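Local atomic coordinates of cruciferin (Brassica napus, PDB entry 3KGL), a protein that probably serves as a seed storage protein, an 11S globulin that acts as a nutrient reserve in rapeseed. Residues F45-I50 with V174-L179; G328-N333 with K388-E393; R322-R327 with A404-N409. All blocks are in the same frame, centred on the assembly; numbering follows the deposited sequence.

Contact 1: F45-I50 with V174-L179; sequences FVRYII and VIVSVL
The carbonyl oxygen of Ser177 sits over one face of the Phe45 ring, offset toward the rim, with CD1 of Phe45 3.4 Å from that oxygen. Val178 reaches the same ring obliquely, its CB 4.3 Å from CD1 of Phe45, and Trp31 meets it edge-to-face. With CG opposite its backbone N (chi1 -160°), Phe45 swings across onto the neighbouring strand. The Tyr48 ring takes Ile175 obliquely, CD2 of Tyr48 to CB of Ile175 at 4.1 Å, and stacks with Tyr56. Val174 CG1 packs on CG of Arg47 at 4.0 Å, near the guanidinium plane at its edge; NH1 of Arg47 forms a salt bridge with Glu29. Replacing Phe45 by alanine would remove the ring that lies against Ser177 O, and would probably leave Val178 and Trp31 without their aromatic neighbour. These are neighbouring antiparallel strands (165°) of the N-terminal cupin beta-barrel: Val46 N donates to Ser177 O at 3.0 Å, Ser177 N returns a bond to Val46 O at 2.9 Å, and Tyr48 N reaches Ile175 O at 2.7 Å, while Ile175 N to Tyr48 O is weak. Side chains alternate, with Val46, Tyr48, Ile175 and Ser177 sharing the face opposite Phe45. Ser177 OG is hydrogen-bonded to Ser67. Farther along, Ile50 CD1 meets Ile175 CD1, and both side chains touch Phe165.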
loop_
_atom_site.group_PDB
_atom_site.type_symbol
_atom_site.label_atom_id
_atom_site.label_comp_id
_atom_site.label_asym_id
_atom_site.label_seq_id
_atom_site.Cartn_x
_atom_site.Cartn_y
_atom_site.Cartn_z
ATOM N N PHE A 45 -10.947 -15.946 5.689
ATOM C CA PHE A 45 -11.000 -17.237 5.016
ATOM C C PHE A 45 -12.462 -17.680 5.000
ATOM O O PHE A 45 -13.240 -17.258 5.849
ATOM C CB PHE A 45 -10.116 -18.236 5.765
ATOM C CG PHE A 45 -9.691 -19.427 4.952
ATOM C CD1 PHE A 45 -8.603 -19.352 4.106
ATOM C CD2 PHE A 45 -10.356 -20.640 5.066
ATOM C CE1 PHE A 45 -8.209 -20.453 3.367
ATOM C CE2 PHE A 45 -9.951 -21.748 4.325
ATOM C CZ PHE A 45 -8.884 -21.650 3.483
ATOM N N VAL A 46 -12.845 -18.489 4.018
ATOM C CA VAL A 46 -14.230 -18.935 3.897
ATOM C C VAL A 46 -14.261 -20.255 3.173
ATOM O O VAL A 46 -13.379 -20.546 2.376
ATOM C CB VAL A 46 -15.103 -17.931 3.111
ATOM C CG1 VAL A 46 -14.496 -17.661 1.758
ATOM C CG2 VAL A 46 -16.527 -18.453 2.960
ATOM N N ARG A 47 -15.273 -21.064 3.456
ATOM C CA ARG A 47 -15.427 -22.336 2.772
ATOM C C ARG A 47 -16.837 -22.406 2.264
ATOM O O ARG A 47 -17.770 -22.269 3.034
ATOM C CB ARG A 47 -15.190 -23.504 3.720
ATOM C CG ARG A 47 -15.541 -24.841 3.113
ATOM C CD ARG A 47 -15.903 -25.868 4.172
ATOM N NE ARG A 47 -14.732 -26.386 4.856
ATOM C CZ ARG A 47 -14.525 -26.301 6.161
ATOM N NH1 ARG A 47 -15.419 -25.728 6.952
ATOM N NH2 ARG A 47 -13.414 -26.802 6.677
ATOM N N TYR A 48 -16.991 -22.587 0.959
ATOM C CA TYR A 48 -18.289 -22.896 0.393
ATOM C C TYR A 48 -18.452 -24.393 0.490
ATOM O O TYR A 48 -17.567 -25.130 0.049
ATOM C CB TYR A 48 -18.347 -22.523 -1.084
ATOM C CG TYR A 48 -18.100 -21.072 -1.409
ATOM C CD1 TYR A 48 -18.413 -20.068 -0.502
ATOM C CD2 TYR A 48 -17.587 -20.704 -2.645
ATOM C CE1 TYR A 48 -18.200 -18.736 -0.808
ATOM C CE2 TYR A 48 -17.374 -19.384 -2.959
ATOM C CZ TYR A 48 -17.683 -18.400 -2.043
ATOM O OH TYR A 48 -17.468 -17.082 -2.368
ATOM N N ILE A 49 -19.564 -24.857 1.061
ATOM C CA ILE A 49 -19.908 -26.282 0.959
ATOM C C ILE A 49 -21.180 -26.519 0.166
ATOM O O ILE A 49 -22.279 -26.428 0.723
ATOM C CB ILE A 49 -20.110 -26.954 2.306
ATOM C CG1 ILE A 49 -19.077 -26.470 3.319
ATOM C CG2 ILE A 49 -19.998 -28.416 2.103
ATOM C CD1 ILE A 49 -18.882 -27.406 4.484
ATOM N N ILE A 50 -21.023 -26.844 -1.119
ATOM C CA ILE A 50 -22.155 -26.872 -2.045
ATOM C C ILE A 50 -22.699 -28.279 -2.302
ATOM O O ILE A 50 -21.962 -29.179 -2.713
ATOM C CB ILE A 50 -21.817 -26.182 -3.380
ATOM C CG1 ILE A 50 -21.145 -24.835 -3.117
ATOM C CG2 ILE A 50 -23.084 -25.985 -4.190
ATOM C CD1 ILE A 50 -20.297 -24.354 -4.254
ATOM N N VAL A 174 -16.601 -28.731 -2.506
ATOM C CA VAL A 174 -16.075 -27.883 -1.446
ATOM C C VAL A 174 -15.035 -26.934 -1.999
ATOM O O VAL A 174 -13.942 -27.350 -2.369
ATOM C CB VAL A 174 -15.438 -28.705 -0.301
ATOM C CG1 VAL A 174 -14.692 -27.794 0.627
ATOM C CG2 VAL A 174 -16.494 -29.456 0.473
ATOM N N ILE A 175 -15.381 -25.655 -2.073
ATOM C CA ILE A 175 -14.387 -24.655 -2.406
ATOM C C ILE A 175 -13.950 -23.950 -1.116
ATOM O O ILE A 175 -14.768 -23.678 -0.232
ATOM C CB ILE A 175 -14.864 -23.624 -3.486
ATOM C CG1 ILE A 175 -15.302 -24.315 -4.778
ATOM C CG2 ILE A 175 -13.735 -22.668 -3.843
ATOM C CD1 ILE A 175 -16.796 -24.434 -4.943
ATOM N N VAL A 176 -12.647 -23.689 -1.023
ATOM C CA VAL A 176 -12.043 -22.967 0.082
ATOM C C VAL A 176 -11.344 -21.711 -0.477
ATOM O O VAL A 176 -10.715 -21.781 -1.536
ATOM C CB VAL A 176 -11.092 -23.910 0.828
ATOM C CG1 VAL A 176 -9.717 -23.299 1.015
ATOM C CG2 VAL A 176 -11.725 -24.339 2.149
ATOM N N SER A 177 -11.488 -20.564 0.202
ATOM C CA SER A 177 -11.085 -19.256 -0.353
ATOM C C SER A 177 -10.389 -18.340 0.651
ATOM O O SER A 177 -10.854 -18.194 1.779
ATOM C CB SER A 177 -12.303 -18.484 -0.893
ATOM O OG SER A 177 -12.867 -19.066 -2.054
ATOM N N VAL A 178 -9.297 -17.696 0.235
ATOM C CA VAL A 178 -8.719 -16.617 1.037
ATOM C C VAL A 178 -9.149 -15.264 0.475
ATOM O O VAL A 178 -9.246 -15.090 -0.736
ATOM C CB VAL A 178 -7.169 -16.672 1.111
ATOM C CG1 VAL A 178 -6.566 -16.361 -0.224
ATOM C CG2 VAL A 178 -6.641 -15.679 2.155
ATOM N N LEU A 179 -9.427 -14.313 1.359
ATOM C CA LEU A 179 -9.697 -12.948 0.941
ATOM C C LEU A 179 -8.610 -12.056 1.529
ATOM O O LEU A 179 -8.388 -12.073 2.738
ATOM C CB LEU A 179 -11.085 -12.517 1.406
ATOM C CG LEU A 179 -12.233 -13.448 1.002
ATOM C CD1 LEU A 179 -13.440 -13.205 1.869
ATOM C CD2 LEU A 179 -12.620 -13.296 -0.454
#

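Contact 2: G328-N333 with K388-E393; sequences GSIRQN and KRATSE
Gln332 N gives its hydrogen to Glu393 O at 2.6 Å in a fairly straight bond (160° at the hydrogen), although the donor stands above the carbonyl plane instead of on a lone pair. The next amide does much the same: Asn333 N bonds to Ala390 O at 2.9 Å, rising 56° out of that carbonyl's plane. Two successive backbone N-H groups of one turn are therefore satisfied by backbone oxygens of the other. The Asn333 side chain adds a third link. Its OD1 accepts from Arg389 NE at 3.2 Å, with the donor in the plane of the amide carbonyl; the two side chains lie side by side, pointing the same way, with amide and guanidinium planes 28° apart and OD1 tilted somewhat out of the guanidinium plane. Outside the two segments, a bound sulfate ion takes NH1 of Arg389 in a salt bridge. Gln332 has CG opposite its backbone N and an extended chain beyond, which carries it along the 391-392 backbone and brings NE2 to 2.8 Å from Thr391 O. Ser392 turns away, its OG bonded to Glu354 N. On the buried side of these polar links, Ile330 lays CG1 against Ala390 CB at 3.4 Å, and Phe395 touches both side chains. Glu393 and Arg331 are oppositely charged, but their charged groups do not touch. The contact joins two corners at one end of the C-terminal cupin barrel, where strand 324-331 passes into 334-341 and strand 385-390 into 394-401, each turn carrying the chain from one sheet of the beta-sandwich to the other.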
loop_
_atom_site.group_PDB
_atom_site.type_symbol
_atom_site.label_atom_id
_atom_site.label_comp_id
_atom_site.label_asym_id
_atom_site.label_seq_id
_atom_site.Cartn_x
_atom_site.Cartn_y
_atom_site.Cartn_z
ATOM N N GLY A 328 0.523 -29.219 -0.920
ATOM C CA GLY A 328 1.409 -30.312 -0.564
ATOM C C GLY A 328 0.714 -31.589 -0.115
ATOM O O GLY A 328 -0.292 -31.560 0.613
ATOM N N SER A 329 1.260 -32.714 -0.571
ATOM C CA SER A 329 0.848 -34.049 -0.133
ATOM C C SER A 329 2.046 -34.815 0.394
ATOM O O SER A 329 2.968 -35.105 -0.368
ATOM C CB SER A 329 0.284 -34.851 -1.303
ATOM O OG SER A 329 -1.107 -35.046 -1.178
ATOM N N ILE A 330 2.034 -35.163 1.675
ATOM C CA ILE A 330 3.090 -36.012 2.229
ATOM C C ILE A 330 2.550 -37.270 2.914
ATOM O O ILE A 330 1.391 -37.332 3.304
ATOM C CB ILE A 330 4.044 -35.220 3.148
ATOM C CG1 ILE A 330 3.356 -34.787 4.438
ATOM C CG2 ILE A 330 4.551 -33.986 2.427
ATOM C CD1 ILE A 330 4.065 -33.639 5.112
ATOM N N ARG A 331 3.392 -38.284 3.038
ATOM C CA ARG A 331 2.951 -39.551 3.606
ATOM C C ARG A 331 3.402 -39.664 5.048
ATOM O O ARG A 331 4.416 -39.092 5.429
ATOM C CB ARG A 331 3.489 -40.721 2.787
ATOM C CG ARG A 331 3.507 -40.463 1.285
ATOM C CD ARG A 331 3.306 -41.746 0.525
ATOM N NE ARG A 331 2.110 -42.422 1.012
ATOM C CZ ARG A 331 1.656 -43.561 0.513
ATOM N NH1 ARG A 331 2.305 -44.138 -0.487
ATOM N NH2 ARG A 331 0.560 -44.119 1.010
ATOM N N GLN A 332 2.632 -40.397 5.843
ATOM C CA GLN A 332 2.892 -40.548 7.272
ATOM C C GLN A 332 4.374 -40.461 7.623
ATOM O O GLN A 332 5.220 -41.106 6.998
ATOM C CB GLN A 332 2.300 -41.866 7.778
ATOM C CG GLN A 332 2.471 -42.113 9.276
ATOM C CD GLN A 332 1.452 -43.102 9.822
ATOM O OE1 GLN A 332 1.099 -44.080 9.159
ATOM N NE2 GLN A 332 0.970 -42.848 11.038
ATOM N N ASN A 333 4.676 -39.640 8.623
ATOM C CA ASN A 333 6.034 -39.508 9.149
ATOM C C ASN A 333 7.005 -38.712 8.283
ATOM O O ASN A 333 8.161 -38.522 8.662
ATOM C CB ASN A 333 6.622 -40.877 9.496
ATOM C CG ASN A 333 6.142 -41.389 10.839
ATOM O OD1 ASN A 333 6.008 -40.625 11.798
ATOM N ND2 ASN A 333 5.880 -42.689 10.915
ATOM N N LYS A 388 6.371 -29.219 10.332
ATOM C CA LYS A 388 5.186 -30.058 10.297
ATOM C C LYS A 388 5.580 -31.493 9.957
ATOM O O LYS A 388 6.335 -31.712 9.031
ATOM C CB LYS A 388 4.147 -29.493 9.312
ATOM C CG LYS A 388 4.695 -28.477 8.299
ATOM C CD LYS A 388 3.579 -27.832 7.463
ATOM C CE LYS A 388 4.039 -26.512 6.819
ATOM N NZ LYS A 388 4.912 -26.669 5.610
ATOM N N ARG A 389 5.111 -32.457 10.750
ATOM C CA ARG A 389 5.347 -33.869 10.478
ATOM C C ARG A 389 4.007 -34.537 10.197
ATOM O O ARG A 389 3.049 -34.333 10.929
ATOM C CB ARG A 389 6.021 -34.543 11.670
ATOM C CG ARG A 389 6.501 -35.966 11.374
ATOM C CD ARG A 389 6.916 -36.741 12.637
ATOM N NE ARG A 389 5.905 -37.715 13.057
ATOM C CZ ARG A 389 5.278 -37.694 14.230
ATOM N NH1 ARG A 389 5.568 -36.756 15.114
ATOM N NH2 ARG A 389 4.373 -38.620 14.529
ATOM N N ALA A 390 3.923 -35.321 9.131
ATOM C CA ALA A 390 2.656 -35.955 8.786
ATOM C C ALA A 390 2.381 -37.076 9.775
ATOM O O ALA A 390 3.303 -37.735 10.250
ATOM C CB ALA A 390 2.671 -36.470 7.355
ATOM N N THR A 391 1.107 -37.279 10.084
ATOM C CA THR A 391 0.712 -38.139 11.195
ATOM C C THR A 391 -0.308 -39.189 10.801
ATOM O O THR A 391 -0.268 -40.319 11.284
ATOM C CB THR A 391 0.122 -37.305 12.337
ATOM O OG1 THR A 391 1.078 -37.231 13.401
ATOM C CG2 THR A 391 -1.186 -37.935 12.847
ATOM N N SER A 392 -1.243 -38.788 9.948
ATOM C CA SER A 392 -2.186 -39.711 9.360
ATOM C C SER A 392 -1.467 -40.388 8.208
ATOM O O SER A 392 -0.287 -40.098 7.945
ATOM C CB SER A 392 -3.416 -38.963 8.858
ATOM O OG SER A 392 -3.047 -37.938 7.948
ATOM N N GLU A 393 -2.167 -41.283 7.517
ATOM C CA GLU A 393 -1.542 -42.024 6.432
ATOM C C GLU A 393 -0.910 -41.093 5.405
ATOM O O GLU A 393 0.276 -41.213 5.094
ATOM C CB GLU A 393 -2.523 -42.987 5.785
ATOM C CG GLU A 393 -2.392 -44.399 6.309
ATOM C CD GLU A 393 -2.468 -45.416 5.192
ATOM O OE1 GLU A 393 -1.939 -46.536 5.369
ATOM O OE2 GLU A 393 -3.044 -45.082 4.129
#

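Contact 3: R322-R327 with A404-N409; sequences RLSALR and ANAQIN
Leu326 overlaps Ile408 through their outermost methyls, CD1 of Leu326 to CD1 of Ile408 at 3.7 Å, the two side chains crossing at about a right angle. With CG of Leu326 opposite its own backbone N (chi1 -176°), the branch reaches across from strand 324-331 to the start of strand 408-410. Both side chains also rest on Lys401 of strand 394-401, which lies beside them in the C-terminal cupin barrel. Two residues earlier, Ser324 turns CB to the carbonyl of Ala404, 3.7 Å from its O, while OG of Ser324 lies 3.7 Å from CB of Ala406. Nearer the helix end, Ala404 CA points its hydrogen at Leu323 O over 3.3 Å, with an angle of 161° at that hydrogen, and Ala404 CB packs on Arg322 CA at 4.1 Å. The 404-409 backbone finds polar partners elsewhere: Asn343 bonds both Asn405 O and Gln407 N through its side chain. Pro81 of the second subunit packs on Gln407 and Asn409. No hydrogen bond joins 322-327 to 404-409, so methyl packing and a CH...O contact carry the pairing, while Ser324 and Leu326 keep their backbone bonds for Lys401 and Glu399.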
loop_
_atom_site.group_PDB
_atom_site.type_symbol
_atom_site.label_atom_id
_atom_site.label_comp_id
_atom_site.label_asym_id
_atom_site.label_seq_id
_atom_site.Cartn_x
_atom_site.Cartn_y
_atom_site.Cartn_z
ATOM N N ARG A 322 -1.302 -9.892 -5.726
ATOM C CA ARG A 322 -0.409 -9.937 -4.575
ATOM C C ARG A 322 -0.728 -11.184 -3.712
ATOM O O ARG A 322 -0.827 -11.099 -2.481
ATOM C CB ARG A 322 -0.510 -8.641 -3.751
ATOM C CG ARG A 322 0.146 -7.392 -4.361
ATOM C CD ARG A 322 -0.027 -6.143 -3.442
ATOM N NE ARG A 322 0.348 -6.365 -2.035
ATOM C CZ ARG A 322 0.182 -5.483 -1.043
ATOM N NH1 ARG A 322 -0.359 -4.293 -1.277
ATOM N NH2 ARG A 322 0.561 -5.794 0.195
ATOM N N LEU A 323 -0.901 -12.329 -4.377
ATOM C CA LEU A 323 -1.226 -13.606 -3.724
ATOM C C LEU A 323 -0.520 -14.796 -4.389
ATOM O O LEU A 323 -0.139 -14.742 -5.557
ATOM C CB LEU A 323 -2.741 -13.855 -3.658
ATOM C CG LEU A 323 -3.558 -13.011 -2.673
ATOM C CD1 LEU A 323 -5.026 -13.326 -2.758
ATOM C CD2 LEU A 323 -3.074 -13.255 -1.277
ATOM N N SER A 324 -0.365 -15.871 -3.623
ATOM C CA SER A 324 0.555 -16.962 -3.930
ATOM C C SER A 324 -0.045 -18.200 -3.270
ATOM O O SER A 324 -0.732 -18.079 -2.256
ATOM C CB SER A 324 1.950 -16.633 -3.344
ATOM O OG SER A 324 2.837 -17.740 -3.322
ATOM N N ALA A 325 0.172 -19.384 -3.833
ATOM C CA ALA A 325 -0.329 -20.590 -3.178
ATOM C C ALA A 325 0.696 -21.715 -3.170
ATOM O O ALA A 325 1.636 -21.718 -3.973
ATOM C CB ALA A 325 -1.650 -21.050 -3.798
ATOM N N LEU A 326 0.504 -22.654 -2.241
ATOM C CA LEU A 326 1.375 -23.821 -2.074
ATOM C C LEU A 326 0.570 -25.062 -1.653
ATOM O O LEU A 326 0.056 -25.118 -0.539
ATOM C CB LEU A 326 2.477 -23.529 -1.040
ATOM C CG LEU A 326 3.548 -24.600 -0.791
ATOM C CD1 LEU A 326 4.694 -24.059 0.046
ATOM C CD2 LEU A 326 2.963 -25.825 -0.124
ATOM N N ARG A 327 0.475 -26.053 -2.536
ATOM C CA ARG A 327 -0.204 -27.306 -2.222
ATOM C C ARG A 327 0.802 -28.407 -1.935
ATOM O O ARG A 327 1.821 -28.515 -2.616
ATOM C CB ARG A 327 -1.135 -27.717 -3.364
ATOM C CG ARG A 327 -1.526 -29.189 -3.374
ATOM C CD ARG A 327 -2.485 -29.543 -2.280
ATOM N NE ARG A 327 -3.466 -30.529 -2.726
ATOM C CZ ARG A 327 -4.508 -30.946 -2.004
ATOM N NH1 ARG A 327 -4.715 -30.481 -0.777
ATOM N NH2 ARG A 327 -5.357 -31.830 -2.510
ATOM N N ALA A 404 2.595 -12.153 -4.276
ATOM C CA ALA A 404 2.500 -12.757 -5.601
ATOM C C ALA A 404 3.551 -13.858 -5.798
ATOM O O ALA A 404 3.251 -14.924 -6.345
ATOM C CB ALA A 404 2.620 -11.696 -6.682
ATOM N N ASN A 405 4.781 -13.587 -5.356
ATOM C CA ASN A 405 5.849 -14.590 -5.345
ATOM C C ASN A 405 6.478 -14.765 -3.953
ATOM O O ASN A 405 7.187 -13.885 -3.469
ATOM C CB ASN A 405 6.920 -14.255 -6.389
ATOM C CG ASN A 405 8.038 -15.298 -6.439
ATOM O OD1 ASN A 405 8.668 -15.604 -5.425
ATOM N ND2 ASN A 405 8.287 -15.841 -7.626
ATOM N N ALA A 406 6.224 -15.904 -3.313
ATOM C CA ALA A 406 6.698 -16.116 -1.944
ATOM C C ALA A 406 8.086 -16.744 -1.877
ATOM O O ALA A 406 8.381 -17.690 -2.600
ATOM C CB ALA A 406 5.711 -16.961 -1.171
ATOM N N GLN A 407 8.931 -16.212 -1.002
ATOM C CA GLN A 407 10.243 -16.793 -0.743
ATOM C C GLN A 407 10.262 -17.600 0.565
ATOM O O GLN A 407 10.170 -17.035 1.652
ATOM C CB GLN A 407 11.310 -15.691 -0.679
ATOM C CG GLN A 407 12.754 -16.177 -0.867
ATOM C CD GLN A 407 13.156 -16.330 -2.338
ATOM O OE1 GLN A 407 12.509 -15.784 -3.233
ATOM N NE2 GLN A 407 14.237 -17.071 -2.585
ATOM N N ILE A 408 10.391 -18.917 0.465
ATOM C CA ILE A 408 10.587 -19.745 1.652
ATOM C C ILE A 408 12.087 -19.833 2.004
ATOM O O ILE A 408 12.934 -19.978 1.126
ATOM C CB ILE A 408 10.015 -21.168 1.448
ATOM C CG1 ILE A 408 8.740 -21.122 0.619
ATOM C CG2 ILE A 408 9.720 -21.842 2.777
ATOM C CD1 ILE A 408 7.901 -22.371 0.733
ATOM N N ASN A 409 12.401 -19.712 3.290
ATOM C CA ASN A 409 13.756 -19.886 3.807
ATOM C C ASN A 409 13.795 -21.044 4.792
ATOM O O ASN A 409 13.041 -21.070 5.753
ATOM C CB ASN A 409 14.239 -18.603 4.485
ATOM C CG ASN A 409 14.652 -17.529 3.478
ATOM O OD1 ASN A 409 14.874 -17.827 2.305
ATOM N ND2 ASN A 409 14.756 -16.280 3.936
#

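From the N terminus, contact 1 comes first: strand 43-50 waits through 123 residues for strand 173-180, closing a long loop within the N-terminal cupin domain before either other contact begins. In the C-terminal domain, contact 3 opens at 322-327 and contact 2 directly after it, on the same strand 324-331. Contact 2 closes first, at 388-393, and contact 3 follows at 404-409, so the smaller loop lies within the larger and nothing crosses. Contacts 2 and 3 thus tie opposite ends of one strand to the facing sheet. Contact 1 meets contact 3 where Val178 CG1 lies 4.2 Å from Leu323 CD1, joining the two cupin domains.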